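Local structure of putative N-acetyl-gamma-glutamyl-phosphate reductase (Arabidopsis thaliana, 1XYG) at residues L180-N185 against Y260-P265; V173-A178 against Q274-S279; L144-R149 against I168-V173; G292-T297 against S309-R314. The protein probably catalyses the NADPH-dependent reduction of N-acetyl-L-glutamyl 5-phosphate to its semialdehyde, the third step from glutamate towards N2-acetyl-ornithine in chloroplast arginine biosynthesis. One frame throughout, in Å; residues are numbered along the deposited sequence.

Contact 1: residues L180-N185 against Y260-P265; sequences LIKHEN and YVEMAP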
loop_
_atom_site.group_PDB
_atom_site.type_symbol
_atom_site.label_atom_id
_atom_site.label_comp_id
_atom_site.label_asym_id
_atom_site.label_seq_id
_atom_site.Cartn_x
_atom_site.Cartn_y
_atom_site.Cartn_z
ATOM N N LEU A 180 -35.128 19.846 0.144
ATOM C CA LEU A 180 -34.781 19.455 -1.228
ATOM C C LEU A 180 -34.677 17.930 -1.363
ATOM O O LEU A 180 -34.666 17.380 -2.463
ATOM C CB LEU A 180 -33.474 20.097 -1.655
ATOM C CG LEU A 180 -33.522 21.624 -1.758
ATOM C CD1 LEU A 180 -32.168 22.170 -2.211
ATOM C CD2 LEU A 180 -34.589 22.044 -2.747
ATOM N N ILE A 181 -34.620 17.238 -0.234
ATOM C CA ILE A 181 -34.546 15.782 -0.252
ATOM C C ILE A 181 -35.471 15.206 0.757
ATOM O O ILE A 181 -35.772 15.797 1.754
ATOM C CB ILE A 181 -33.097 15.254 0.028
ATOM C CG1 ILE A 181 -32.667 15.757 1.382
ATOM C CG2 ILE A 181 -32.164 15.723 -1.071
ATOM C CD1 ILE A 181 -31.346 15.203 1.839
ATOM N N LYS A 182 -35.964 14.008 0.509
ATOM C CA LYS A 182 -36.902 13.305 1.481
ATOM C C LYS A 182 -36.022 12.754 2.612
ATOM O O LYS A 182 -34.791 12.572 2.443
ATOM C CB LYS A 182 -37.615 12.156 0.761
ATOM C CG LYS A 182 -38.554 12.640 -0.352
ATOM C CD LYS A 182 -38.940 11.415 -1.211
ATOM C CE LYS A 182 -39.944 11.870 -2.296
ATOM N NZ LYS A 182 -40.169 10.752 -3.300
ATOM N N HIS A 183 -36.596 12.557 3.790
ATOM C CA HIS A 183 -35.769 11.988 4.868
ATOM C C HIS A 183 -35.887 10.467 5.053
ATOM O O HIS A 183 -35.367 9.936 6.021
ATOM C CB HIS A 183 -36.035 12.729 6.189
ATOM C CG HIS A 183 -37.381 12.463 6.779
ATOM N ND1 HIS A 183 -38.472 13.249 6.487
ATOM C CD2 HIS A 183 -37.816 11.513 7.641
ATOM C CE1 HIS A 183 -39.524 12.794 7.140
ATOM N NE2 HIS A 183 -39.156 11.740 7.847
ATOM N N GLU A 184 -36.557 9.790 4.117
ATOM C CA GLU A 184 -36.648 8.339 4.192
ATOM C C GLU A 184 -35.676 7.720 3.207
ATOM O O GLU A 184 -35.349 8.319 2.181
ATOM C CB GLU A 184 -38.058 7.812 3.907
ATOM C CG GLU A 184 -38.947 8.717 3.111
ATOM C CD GLU A 184 -39.729 9.657 3.997
ATOM O OE1 GLU A 184 -40.540 9.178 4.813
ATOM O OE2 GLU A 184 -39.539 10.881 3.882
ATOM N N ASN A 185 -35.204 6.528 3.538
ATOM C CA ASN A 185 -34.304 5.796 2.677
ATOM C C ASN A 185 -33.001 6.496 2.290
ATOM O O ASN A 185 -32.560 6.437 1.151
ATOM C CB ASN A 185 -35.072 5.326 1.450
ATOM C CG ASN A 185 -36.224 4.407 1.834
ATOM O OD1 ASN A 185 -37.387 4.753 1.701
ATOM N ND2 ASN A 185 -35.890 3.224 2.327
ATOM N N TYR A 260 -26.734 8.050 -0.855
ATOM C CA TYR A 260 -27.824 7.833 -1.789
ATOM C C TYR A 260 -29.128 8.358 -1.213
ATOM O O TYR A 260 -29.673 7.782 -0.272
ATOM C CB TYR A 260 -27.929 6.341 -2.089
ATOM C CG TYR A 260 -26.638 5.763 -2.623
ATOM C CD1 TYR A 260 -26.302 5.876 -3.972
ATOM C CD2 TYR A 260 -25.749 5.102 -1.778
ATOM C CE1 TYR A 260 -25.100 5.331 -4.470
ATOM C CE2 TYR A 260 -24.550 4.557 -2.260
ATOM C CZ TYR A 260 -24.235 4.674 -3.603
ATOM O OH TYR A 260 -23.058 4.139 -4.075
ATOM N N VAL A 261 -29.623 9.453 -1.782
ATOM C CA VAL A 261 -30.857 10.058 -1.305
ATOM C C VAL A 261 -31.949 10.170 -2.364
ATOM O O VAL A 261 -31.693 10.096 -3.574
ATOM C CB VAL A 261 -30.606 11.485 -0.746
ATOM C CG1 VAL A 261 -29.572 11.436 0.361
ATOM C CG2 VAL A 261 -30.159 12.413 -1.864
ATOM N N GLU A 262 -33.168 10.367 -1.879
ATOM C CA GLU A 262 -34.336 10.535 -2.727
ATOM C C GLU A 262 -34.624 12.028 -2.724
ATOM O O GLU A 262 -34.772 12.629 -1.658
ATOM C CB GLU A 262 -35.518 9.789 -2.129
ATOM C CG GLU A 262 -36.400 9.134 -3.147
ATOM C CD GLU A 262 -37.498 8.322 -2.502
ATOM O OE1 GLU A 262 -37.185 7.499 -1.609
ATOM O OE2 GLU A 262 -38.671 8.510 -2.893
ATOM N N MET A 263 -34.681 12.635 -3.904
ATOM C CA MET A 263 -34.959 14.060 -3.980
ATOM C C MET A 263 -36.442 14.288 -3.755
ATOM O O MET A 263 -37.272 13.416 -4.023
ATOM C CB MET A 263 -34.537 14.621 -5.337
ATOM C CG MET A 263 -33.032 14.532 -5.601
ATOM S SD MET A 263 -32.502 15.313 -7.165
ATOM C CE MET A 263 -32.851 14.002 -8.318
ATOM N N ALA A 264 -36.767 15.451 -3.218
ATOM C CA ALA A 264 -38.153 15.773 -2.977
ATOM C C ALA A 264 -38.804 15.923 -4.347
ATOM O O ALA A 264 -38.119 16.050 -5.371
ATOM C CB ALA A 264 -38.271 17.078 -2.190
ATOM N N PRO A 265 -40.140 15.886 -4.393
ATOM C CA PRO A 265 -40.864 16.025 -5.660
ATOM C C PRO A 265 -40.471 17.277 -6.450
ATOM O O PRO A 265 -40.371 18.371 -5.884
ATOM C CB PRO A 265 -42.327 16.068 -5.216
ATOM C CG PRO A 265 -42.335 15.199 -4.000
ATOM C CD PRO A 265 -41.072 15.654 -3.275
HETATM O O HOH W 1 -33.722 10.267 0.671
#

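Contact 2: residues V173-A178 against Q274-S279; sequences VPLLKA and QQLKTS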
loop_
_atom_site.group_PDB
_atom_site.type_symbol
_atom_site.label_atom_id
_atom_site.label_comp_id
_atom_site.label_asym_id
_atom_site.label_seq_id
_atom_site.Cartn_x
_atom_site.Cartn_y
_atom_site.Cartn_z
ATOM N N VAL A 173 -27.484 18.341 5.906
ATOM C CA VAL A 173 -28.189 19.337 6.708
ATOM C C VAL A 173 -28.797 20.452 5.862
ATOM O O VAL A 173 -29.990 20.723 5.964
ATOM C CB VAL A 173 -27.274 19.930 7.797
ATOM C CG1 VAL A 173 -27.981 21.072 8.498
ATOM C CG2 VAL A 173 -26.905 18.840 8.797
ATOM N N PRO A 174 -27.991 21.108 5.012
ATOM C CA PRO A 174 -28.504 22.188 4.160
ATOM C C PRO A 174 -29.634 21.713 3.240
ATOM O O PRO A 174 -30.605 22.431 3.016
ATOM C CB PRO A 174 -27.274 22.608 3.360
ATOM C CG PRO A 174 -26.161 22.324 4.291
ATOM C CD PRO A 174 -26.533 20.982 4.861
ATOM N N LEU A 175 -29.493 20.503 2.701
ATOM C CA LEU A 175 -30.500 19.949 1.798
ATOM C C LEU A 175 -31.809 19.647 2.511
ATOM O O LEU A 175 -32.880 19.872 1.950
ATOM C CB LEU A 175 -29.968 18.686 1.111
ATOM C CG LEU A 175 -28.719 18.881 0.231
ATOM C CD1 LEU A 175 -28.341 17.577 -0.419
ATOM C CD2 LEU A 175 -28.977 19.935 -0.836
ATOM N N LEU A 176 -31.729 19.142 3.740
ATOM C CA LEU A 176 -32.930 18.837 4.517
ATOM C C LEU A 176 -33.597 20.139 4.959
ATOM O O LEU A 176 -34.822 20.262 4.931
ATOM C CB LEU A 176 -32.573 17.997 5.749
ATOM C CG LEU A 176 -32.209 16.534 5.509
ATOM C CD1 LEU A 176 -31.542 15.938 6.748
ATOM C CD2 LEU A 176 -33.486 15.777 5.146
ATOM N N LYS A 177 -32.783 21.106 5.363
ATOM C CA LYS A 177 -33.290 22.406 5.799
ATOM C C LYS A 177 -34.102 23.070 4.701
ATOM O O LYS A 177 -35.107 23.732 4.964
ATOM C CB LYS A 177 -32.141 23.339 6.165
ATOM C CG LYS A 177 -31.647 23.190 7.547
ATOM C CD LYS A 177 -30.494 24.105 7.851
ATOM C CE LYS A 177 -30.039 23.830 9.268
ATOM N NZ LYS A 177 -28.868 24.631 9.685
ATOM N N ALA A 178 -33.650 22.894 3.465
ATOM C CA ALA A 178 -34.325 23.485 2.318
ATOM C C ALA A 178 -35.382 22.558 1.721
ATOM O O ALA A 178 -35.944 22.849 0.672
ATOM C CB ALA A 178 -33.297 23.866 1.256
ATOM N N GLN A 274 -27.004 23.703 -6.363
ATOM C CA GLN A 274 -27.097 25.135 -6.111
ATOM C C GLN A 274 -27.228 25.421 -4.620
ATOM O O GLN A 274 -26.604 26.341 -4.103
ATOM C CB GLN A 274 -28.294 25.735 -6.856
ATOM C CG GLN A 274 -28.357 27.253 -6.803
ATOM C CD GLN A 274 -27.075 27.896 -7.303
ATOM O OE1 GLN A 274 -26.646 27.657 -8.435
ATOM N NE2 GLN A 274 -26.454 28.715 -6.458
ATOM N N GLN A 275 -28.044 24.633 -3.927
ATOM C CA GLN A 275 -28.225 24.841 -2.495
ATOM C C GLN A 275 -26.901 24.667 -1.756
ATOM O O GLN A 275 -26.556 25.456 -0.874
ATOM C CB GLN A 275 -29.260 23.862 -1.941
ATOM C CG GLN A 275 -29.621 24.112 -0.492
ATOM C CD GLN A 275 -29.947 25.576 -0.237
ATOM O OE1 GLN A 275 -29.143 26.319 0.339
ATOM N NE2 GLN A 275 -31.122 26.003 -0.685
ATOM N N LEU A 276 -26.155 23.631 -2.124
ATOM C CA LEU A 276 -24.875 23.367 -1.492
ATOM C C LEU A 276 -23.870 24.455 -1.841
ATOM O O LEU A 276 -23.122 24.922 -0.976
ATOM C CB LEU A 276 -24.339 22.003 -1.924
ATOM C CG LEU A 276 -25.075 20.793 -1.340
ATOM C CD1 LEU A 276 -24.426 19.498 -1.840
ATOM C CD2 LEU A 276 -25.033 20.858 0.181
ATOM N N LYS A 277 -23.859 24.861 -3.108
ATOM C CA LYS A 277 -22.930 25.887 -3.548
ATOM C C LYS A 277 -23.196 27.184 -2.792
ATOM O O LYS A 277 -22.267 27.884 -2.380
ATOM C CB LYS A 277 -23.047 26.113 -5.055
ATOM C CG LYS A 277 -21.848 26.862 -5.603
ATOM C CD LYS A 277 -21.847 26.915 -7.108
ATOM C CE LYS A 277 -22.957 27.799 -7.631
ATOM N NZ LYS A 277 -22.910 27.861 -9.114
ATOM N N THR A 278 -24.471 27.492 -2.594
ATOM C CA THR A 278 -24.859 28.698 -1.873
ATOM C C THR A 278 -24.535 28.607 -0.377
ATOM O O THR A 278 -23.985 29.540 0.207
ATOM C CB THR A 278 -26.376 28.983 -2.028
ATOM O OG1 THR A 278 -26.662 29.338 -3.385
ATOM C CG2 THR A 278 -26.810 30.124 -1.111
ATOM N N SER A 279 -24.879 27.483 0.241
ATOM C CA SER A 279 -24.637 27.294 1.674
ATOM C C SER A 279 -23.167 27.333 2.096
ATOM O O SER A 279 -22.861 27.701 3.231
ATOM C CB SER A 279 -25.238 25.961 2.137
ATOM O OG SER A 279 -26.636 25.922 1.933
#

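Contact 3: residues L144-R149 against I168-V173; sequences LTEILR and IQLPLV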
loop_
_atom_site.group_PDB
_atom_site.type_symbol
_atom_site.label_atom_id
_atom_site.label_comp_id
_atom_site.label_asym_id
_atom_site.label_seq_id
_atom_site.Cartn_x
_atom_site.Cartn_y
_atom_site.Cartn_z
ATOM N N LEU A 144 -19.851 20.829 15.001
ATOM C CA LEU A 144 -19.817 20.780 13.538
ATOM C C LEU A 144 -19.740 22.258 13.139
ATOM O O LEU A 144 -20.751 22.905 12.839
ATOM C CB LEU A 144 -21.084 20.108 12.983
ATOM C CG LEU A 144 -21.099 19.874 11.463
ATOM C CD1 LEU A 144 -19.838 19.135 11.035
ATOM C CD2 LEU A 144 -22.339 19.073 11.075
ATOM N N THR A 145 -18.516 22.774 13.149
ATOM C CA THR A 145 -18.230 24.179 12.887
ATOM C C THR A 145 -19.063 24.962 11.869
ATOM O O THR A 145 -19.700 25.953 12.238
ATOM C CB THR A 145 -16.735 24.377 12.569
ATOM O OG1 THR A 145 -15.958 23.460 13.354
ATOM C CG2 THR A 145 -16.315 25.805 12.935
ATOM N N GLU A 146 -19.068 24.544 10.607
ATOM C CA GLU A 146 -19.822 25.275 9.589
ATOM C C GLU A 146 -21.325 25.359 9.833
ATOM O O GLU A 146 -21.993 26.242 9.299
ATOM C CB GLU A 146 -19.569 24.679 8.199
ATOM C CG GLU A 146 -18.156 24.864 7.668
ATOM C CD GLU A 146 -17.123 24.003 8.391
ATOM O OE1 GLU A 146 -17.512 23.013 9.061
ATOM O OE2 GLU A 146 -15.917 24.302 8.275
ATOM N N ILE A 147 -21.861 24.449 10.636
ATOM C CA ILE A 147 -23.292 24.442 10.918
ATOM C C ILE A 147 -23.671 25.152 12.231
ATOM O O ILE A 147 -24.627 25.930 12.267
ATOM C CB ILE A 147 -23.835 22.985 10.984
ATOM C CG1 ILE A 147 -23.453 22.210 9.716
ATOM C CG2 ILE A 147 -25.339 22.996 11.148
ATOM C CD1 ILE A 147 -24.139 22.670 8.455
ATOM N N LEU A 148 -22.932 24.884 13.306
ATOM C CA LEU A 148 -23.252 25.489 14.605
ATOM C C LEU A 148 -22.238 26.533 15.077
ATOM O O LEU A 148 -22.103 26.785 16.275
ATOM C CB LEU A 148 -23.393 24.381 15.657
ATOM C CG LEU A 148 -24.480 23.331 15.382
ATOM C CD1 LEU A 148 -24.414 22.207 16.398
ATOM C CD2 LEU A 148 -25.841 23.999 15.432
ATOM N N ARG A 149 -21.540 27.143 14.128
ATOM C CA ARG A 149 -20.534 28.146 14.438
ATOM C C ARG A 149 -20.944 29.116 15.554
ATOM O O ARG A 149 -20.239 29.250 16.559
ATOM C CB ARG A 149 -20.188 28.952 13.188
ATOM C CG ARG A 149 -18.846 29.641 13.313
ATOM C CD ARG A 149 -18.718 30.740 12.321
ATOM N NE ARG A 149 -19.346 30.396 11.054
ATOM C CZ ARG A 149 -18.808 29.619 10.123
ATOM N NH1 ARG A 149 -17.609 29.080 10.302
ATOM N NH2 ARG A 149 -19.468 29.414 8.993
ATOM N N ILE A 168 -21.153 13.340 6.548
ATOM C CA ILE A 168 -22.560 13.143 6.206
ATOM C C ILE A 168 -23.452 14.363 6.454
ATOM O O ILE A 168 -24.260 14.733 5.599
ATOM C CB ILE A 168 -23.139 11.934 6.977
ATOM C CG1 ILE A 168 -22.382 10.664 6.586
ATOM C CG2 ILE A 168 -24.624 11.763 6.659
ATOM C CD1 ILE A 168 -22.632 9.508 7.521
ATOM N N GLN A 169 -23.303 14.987 7.617
ATOM C CA GLN A 169 -24.127 16.137 7.956
ATOM C C GLN A 169 -23.832 17.391 7.144
ATOM O O GLN A 169 -24.745 18.138 6.818
ATOM C CB GLN A 169 -24.015 16.442 9.452
ATOM C CG GLN A 169 -24.470 15.290 10.311
ATOM C CD GLN A 169 -24.251 15.551 11.775
ATOM O OE1 GLN A 169 -24.997 16.314 12.404
ATOM N NE2 GLN A 169 -23.211 14.931 12.333
ATOM N N LEU A 170 -22.569 17.636 6.812
ATOM C CA LEU A 170 -22.245 18.832 6.037
ATOM C C LEU A 170 -23.084 18.906 4.752
ATOM O O LEU A 170 -23.645 19.955 4.433
ATOM C CB LEU A 170 -20.744 18.880 5.718
ATOM C CG LEU A 170 -19.869 19.345 6.887
ATOM C CD1 LEU A 170 -18.400 19.261 6.505
ATOM C CD2 LEU A 170 -20.254 20.766 7.271
ATOM N N PRO A 171 -23.174 17.798 3.995
ATOM C CA PRO A 171 -23.978 17.847 2.772
ATOM C C PRO A 171 -25.493 17.764 3.003
ATOM O O PRO A 171 -26.259 18.506 2.395
ATOM C CB PRO A 171 -23.465 16.647 1.973
ATOM C CG PRO A 171 -23.033 15.698 3.039
ATOM C CD PRO A 171 -22.298 16.614 3.980
ATOM N N LEU A 172 -25.918 16.871 3.892
ATOM C CA LEU A 172 -27.341 16.665 4.136
ATOM C C LEU A 172 -28.116 17.717 4.917
ATOM O O LEU A 172 -29.293 17.959 4.625
ATOM C CB LEU A 172 -27.564 15.301 4.792
ATOM C CG LEU A 172 -27.048 14.085 4.016
ATOM C CD1 LEU A 172 -27.563 12.811 4.673
ATOM C CD2 LEU A 172 -27.506 14.166 2.553
ATOM N N VAL A 173 -27.484 18.341 5.906
ATOM C CA VAL A 173 -28.189 19.337 6.708
ATOM C C VAL A 173 -28.797 20.452 5.862
ATOM O O VAL A 173 -29.990 20.723 5.964
ATOM C CB VAL A 173 -27.274 19.930 7.797
ATOM C CG1 VAL A 173 -27.981 21.072 8.498
ATOM C CG2 VAL A 173 -26.905 18.840 8.797
#

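Contact 4: residues G292-T297 against S309-R314; sequences GVVPRT and SVFPDR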
loop_
_atom_site.group_PDB
_atom_site.type_symbol
_atom_site.label_atom_id
_atom_site.label_comp_id
_atom_site.label_asym_id
_atom_site.label_seq_id
_atom_site.Cartn_x
_atom_site.Cartn_y
_atom_site.Cartn_z
ATOM N N GLY A 292 -20.834 16.780 -11.728
ATOM C CA GLY A 292 -20.163 15.780 -12.535
ATOM C C GLY A 292 -18.733 15.507 -12.119
ATOM O O GLY A 292 -18.165 14.482 -12.490
ATOM N N VAL A 293 -18.149 16.417 -11.346
ATOM C CA VAL A 293 -16.769 16.255 -10.900
ATOM C C VAL A 293 -16.683 15.329 -9.691
ATOM O O VAL A 293 -17.347 15.532 -8.677
ATOM C CB VAL A 293 -16.145 17.620 -10.564
ATOM C CG1 VAL A 293 -14.701 17.451 -10.111
ATOM C CG2 VAL A 293 -16.216 18.503 -11.784
ATOM N N VAL A 294 -15.853 14.303 -9.812
ATOM C CA VAL A 294 -15.694 13.336 -8.745
ATOM C C VAL A 294 -14.578 13.693 -7.764
ATOM O O VAL A 294 -13.416 13.824 -8.143
ATOM C CB VAL A 294 -15.413 11.924 -9.326
ATOM C CG1 VAL A 294 -15.266 10.905 -8.201
ATOM C CG2 VAL A 294 -16.536 11.520 -10.270
ATOM N N PRO A 295 -14.926 13.877 -6.485
ATOM C CA PRO A 295 -13.889 14.209 -5.502
ATOM C C PRO A 295 -13.043 12.965 -5.180
ATOM O O PRO A 295 -13.463 11.840 -5.428
ATOM C CB PRO A 295 -14.695 14.713 -4.303
ATOM C CG PRO A 295 -15.981 13.986 -4.421
ATOM C CD PRO A 295 -16.272 13.988 -5.898
ATOM N N ARG A 296 -11.837 13.174 -4.665
ATOM C CA ARG A 296 -10.942 12.074 -4.313
ATOM C C ARG A 296 -10.399 12.328 -2.913
ATOM O O ARG A 296 -10.016 13.462 -2.599
ATOM C CB ARG A 296 -9.762 11.996 -5.289
ATOM C CG ARG A 296 -10.131 11.668 -6.722
ATOM C CD ARG A 296 -9.047 10.819 -7.380
ATOM N NE ARG A 296 -7.709 11.337 -7.108
ATOM C CZ ARG A 296 -6.581 10.655 -7.294
ATOM N NH1 ARG A 296 -5.417 11.220 -7.017
ATOM N NH2 ARG A 296 -6.609 9.408 -7.745
ATOM N N THR A 297 -10.362 11.294 -2.072
ATOM C CA THR A 297 -9.833 11.478 -0.724
ATOM C C THR A 297 -8.367 11.906 -0.829
ATOM O O THR A 297 -7.855 12.605 0.047
ATOM C CB THR A 297 -9.941 10.185 0.142
ATOM O OG1 THR A 297 -9.118 9.153 -0.411
ATOM C CG2 THR A 297 -11.391 9.696 0.196
ATOM N N SER A 309 -19.609 16.635 -3.913
ATOM C CA SER A 309 -20.164 16.774 -5.250
ATOM C C SER A 309 -21.499 16.033 -5.331
ATOM O O SER A 309 -21.729 15.074 -4.588
ATOM C CB SER A 309 -19.179 16.209 -6.278
ATOM O OG SER A 309 -19.644 16.415 -7.599
ATOM N N VAL A 310 -22.376 16.488 -6.225
ATOM C CA VAL A 310 -23.693 15.877 -6.404
ATOM C C VAL A 310 -23.824 15.279 -7.806
ATOM O O VAL A 310 -23.375 15.871 -8.790
ATOM C CB VAL A 310 -24.830 16.910 -6.236
ATOM C CG1 VAL A 310 -26.173 16.209 -6.322
ATOM C CG2 VAL A 310 -24.700 17.633 -4.928
ATOM N N PHE A 311 -24.454 14.112 -7.891
ATOM C CA PHE A 311 -24.649 13.439 -9.169
ATOM C C PHE A 311 -26.049 12.869 -9.244
ATOM O O PHE A 311 -26.666 12.577 -8.219
ATOM C CB PHE A 311 -23.694 12.258 -9.344
ATOM C CG PHE A 311 -22.267 12.569 -9.060
ATOM C CD1 PHE A 311 -21.823 12.727 -7.751
ATOM C CD2 PHE A 311 -21.355 12.699 -10.104
ATOM C CE1 PHE A 311 -20.490 13.010 -7.481
ATOM C CE2 PHE A 311 -20.016 12.983 -9.847
ATOM C CZ PHE A 311 -19.583 13.140 -8.532
ATOM N N PRO A 312 -26.568 12.694 -10.469
ATOM C CA PRO A 312 -27.908 12.133 -10.602
ATOM C C PRO A 312 -27.782 10.619 -10.434
ATOM O O PRO A 312 -26.758 10.028 -10.782
ATOM C CB PRO A 312 -28.302 12.528 -12.023
ATOM C CG PRO A 312 -27.003 12.391 -12.750
ATOM C CD PRO A 312 -26.012 13.039 -11.789
ATOM N N ASP A 313 -28.801 9.997 -9.865
ATOM C CA ASP A 313 -28.781 8.552 -9.711
ATOM C C ASP A 313 -29.480 8.015 -10.956
ATOM O O ASP A 313 -30.333 8.693 -11.531
ATOM C CB ASP A 313 -29.547 8.126 -8.452
ATOM C CG ASP A 313 -29.350 6.656 -8.121
ATOM O OD1 ASP A 313 -29.796 5.792 -8.907
ATOM O OD2 ASP A 313 -28.734 6.358 -7.076
ATOM N N ARG A 314 -29.115 6.814 -11.384
ATOM C CA ARG A 314 -29.747 6.222 -12.556
ATOM C C ARG A 314 -31.241 6.040 -12.282
ATOM O O ARG A 314 -32.068 6.144 -13.183
ATOM C CB ARG A 314 -29.103 4.879 -12.876
ATOM C CG ARG A 314 -29.810 4.091 -13.953
ATOM C CD ARG A 314 -29.013 2.851 -14.308
ATOM N NE ARG A 314 -29.699 2.028 -15.296
ATOM C CZ ARG A 314 -29.933 2.399 -16.550
ATOM N NH1 ARG A 314 -29.537 3.593 -16.974
ATOM N NH2 ARG A 314 -30.541 1.563 -17.384
#

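Contact 1: residues L180-N185 against Y260-P265
A single beta bridge pairs Ile181, in the loop between helix 163-177 and strand 187-193, with Met263, next to Glu262. It is an antiparallel, non-hydrogen-bonded pair, with the CA atoms of Ile181 and Met263 4.1 Å apart. Two backbone bonds flank it. Ala264 N reaches Leu180 O at 3.0 Å and is almost straight at hydrogen. Lys182 N gives its proton to Glu262 O at 2.8 Å, with a C=O...N angle of 162°.

Glu262 grips Lys182 a second time through its side chain. The lysine CG stands beside its own backbone N, and the rest of the chain runs extended past the glutamate. Lys182 NZ meets Glu262 OE2 in a 2.7 Å salt bridge, on the anti side of the carboxylate and 33° out of its plane. The lysine methylenes lie against the same group: Lys182 CD is 3.4 Å from Glu262 OE2.

Further along, the two segments separate and water 1 bridges them. It accepts from Glu262 N at 2.6 Å and lies within bonding distance of Lys182 O and Glu184 O. Asn185 O and Tyr260 O come close, 3.5 Å apart, without bonding each other; both accept hydrogen bonds from Arg318.

On the buried side, Ile181 CG2 touches Val261 CG2 at 4.0 Å. Ile181 also packs on Leu172, Leu175 and Leu176 of helix 163-177 and on Leu272 of helix 269-280. The bridge lies beside these two helices, with Met263 also on Leu272.

Contact 2: residues V173-A178 against Q274-S279
Pro174 and Leu175 on helix 163-177 pack against Gln275, Leu276 and Ser279 on helix 269-280. The axes of the short segments 173-177 and 274-279 pass 9.5 Å apart, with an angle of 116° between their N-to-C directions.

The apolar contacts come mainly from the two leucines. Leu175 CD2 lies 4.0 Å from Leu276 CG, and the two side chains cross at about a right angle. The same methyl, Leu175 CD2, is 4.1 Å from Gln275 CB. Pro174 CB reaches Leu276 CD2 more loosely.

Polar side chains join in through carbon contacts. Gln275 has CG anti to its backbone N (chi1 -174°) and bends at chi2, which carries the amide across to the end of helix 163-177. There Gln275 NE2 lies 3.6 Å from Ala178 CB, while Gln275 CG sits near Pro174 O. With alanine at this position the amide is lost, and the methyl of Ala178 and the carbonyl of Pro174 would probably lose their cover on this side.

One hydrogen bond sets the last side chain. Ser279 OG donates to Gln275 O at 2.8 Å, one turn back in its own helix. Ser279 N reaches that oxygen from the opposite face of the carbonyl plane. Held this way, Ser279 OG rests 3.7 Å from Pro174 CB.

Leu276 also packs on Met308 and Val310 of strand 306-312. Leu175 packs on Leu180 and Ile181 of the following loop, and Leu176 turns to helix 224-236.

Contact 3: residues L144-R149 against I168-V173
Ile147 and Leu170 mark the nearest backbone approach, CA to CA 7.5 Å, where the axes of segments 145-149 and 168-173 pass 10.3 Å apart at 59°. This is helix-to-helix packing between the Rossmann-type NAD-binding region and the dimerisation region. The second segment belongs to helix 163-177, whose first residue, Cys163, is probably the active-site cysteine, as in relatives. That helix is kinked at Pro171, which has no N-H to give to the turn before.

Leu144 occupies the N-cap position, and its carbonyl oxygen accepts from both Ile147 N and Leu148 N. Its side chain swings towards the other helix with CG trans to the backbone N (chi1 -174°), and the two methyls then divide. Leu144 CD2 presses on Gln169 CB at 3.5 Å, and Leu144 CD1 meets Leu170 CD2 at 4.1 Å. With alanine in place of this leucine, both methyls are gone, and Gln169 CB and Leu170 CD2 would probably face a gap at the start of helix 145-153.

Leu170 CD2 is touched by Leu144, Glu146 and Ile147 of segment 144-149. Glu146 meets it with CB and, at 4.0 Å from Leu170 CD2, with Glu146 OE1. That oxygen is salt-bridged to Lys330, and Glu146 OE2 takes a hydrogen bond from Gln338, so the buried carboxylate has partners of its own. The amide of Gln169 turns to Tyr142 OH.

One turn after Leu144, Ile147 crosses Val173 at a slant, and Ile147 CD1 lies 4.2 Å from Val173 CG1.

Contact 4: residues G292-T297 against S309-R314
Ser309 and Phe311, on one side of strand 306-312, hold the loop backbone at Gly292 to Pro295. The serine OG stands trans to its backbone N (chi1 -176°), which turns it to the loop. Ser309 OG donates a 2.7 Å hydrogen bond to Val293 O. The C=O...OG angle is 148°, and the donor is tilted 18° from the carbonyl plane. Ser309 CB also packs on Pro295, whose CD is 3.7 Å away.

Phe311 has CG beside its backbone N (chi1 -50°), and its ring reaches the loop backbone from Gly292 to Pro295. Gly292 O lies at the ring edge, 3.6 Å from Phe311 CE2, and Pro295 CD is also at the edge, near CZ. Val293 O approaches Phe311 CZ obliquely at 3.3 Å. Val294 points its CB away from the strand, yet Val294 CG2 still reaches Phe311 CE2 at 3.8 Å, and the two side chains cross at about a right angle. Gly292 has a positive phi of 90°, where a CB would jam against the preceding carbonyl.

The ring also packs on Ile322 of strand 318-325 and on Val219 of the second subunit.

The chemistry is lopsided: the strand supplies a hydroxyl and a ring, and the loop supplies two carbonyls and two apolar groups, Val294 CG2 and Pro295 CD. Val293 O accepts a short hydrogen bond from Ser309 OG, and the partly positive C-H edge of Phe311 probably gives Gly292 O a mild electrostatic match.

In the fold
Contact 3 comes first along the chain and joins the NAD-binding region to helix 163-177. Contact 2 uses the next part of that helix, and the two share Val173, their centres about 10 Å apart. Contact 1 is nested inside the loop that contact 2 closes, with centres about 13 Å apart, and they touch through Leu180 and Ile181. Contact 4 follows last, about 16 Å from contact 2 between centres, linked by Leu276 on Val310. Contacts 1 and 4 reach the same mixed sheet, and both touch the second subunit. Helices 163-177 and 269-280 thus lie on a sheet that also takes part in subunit association.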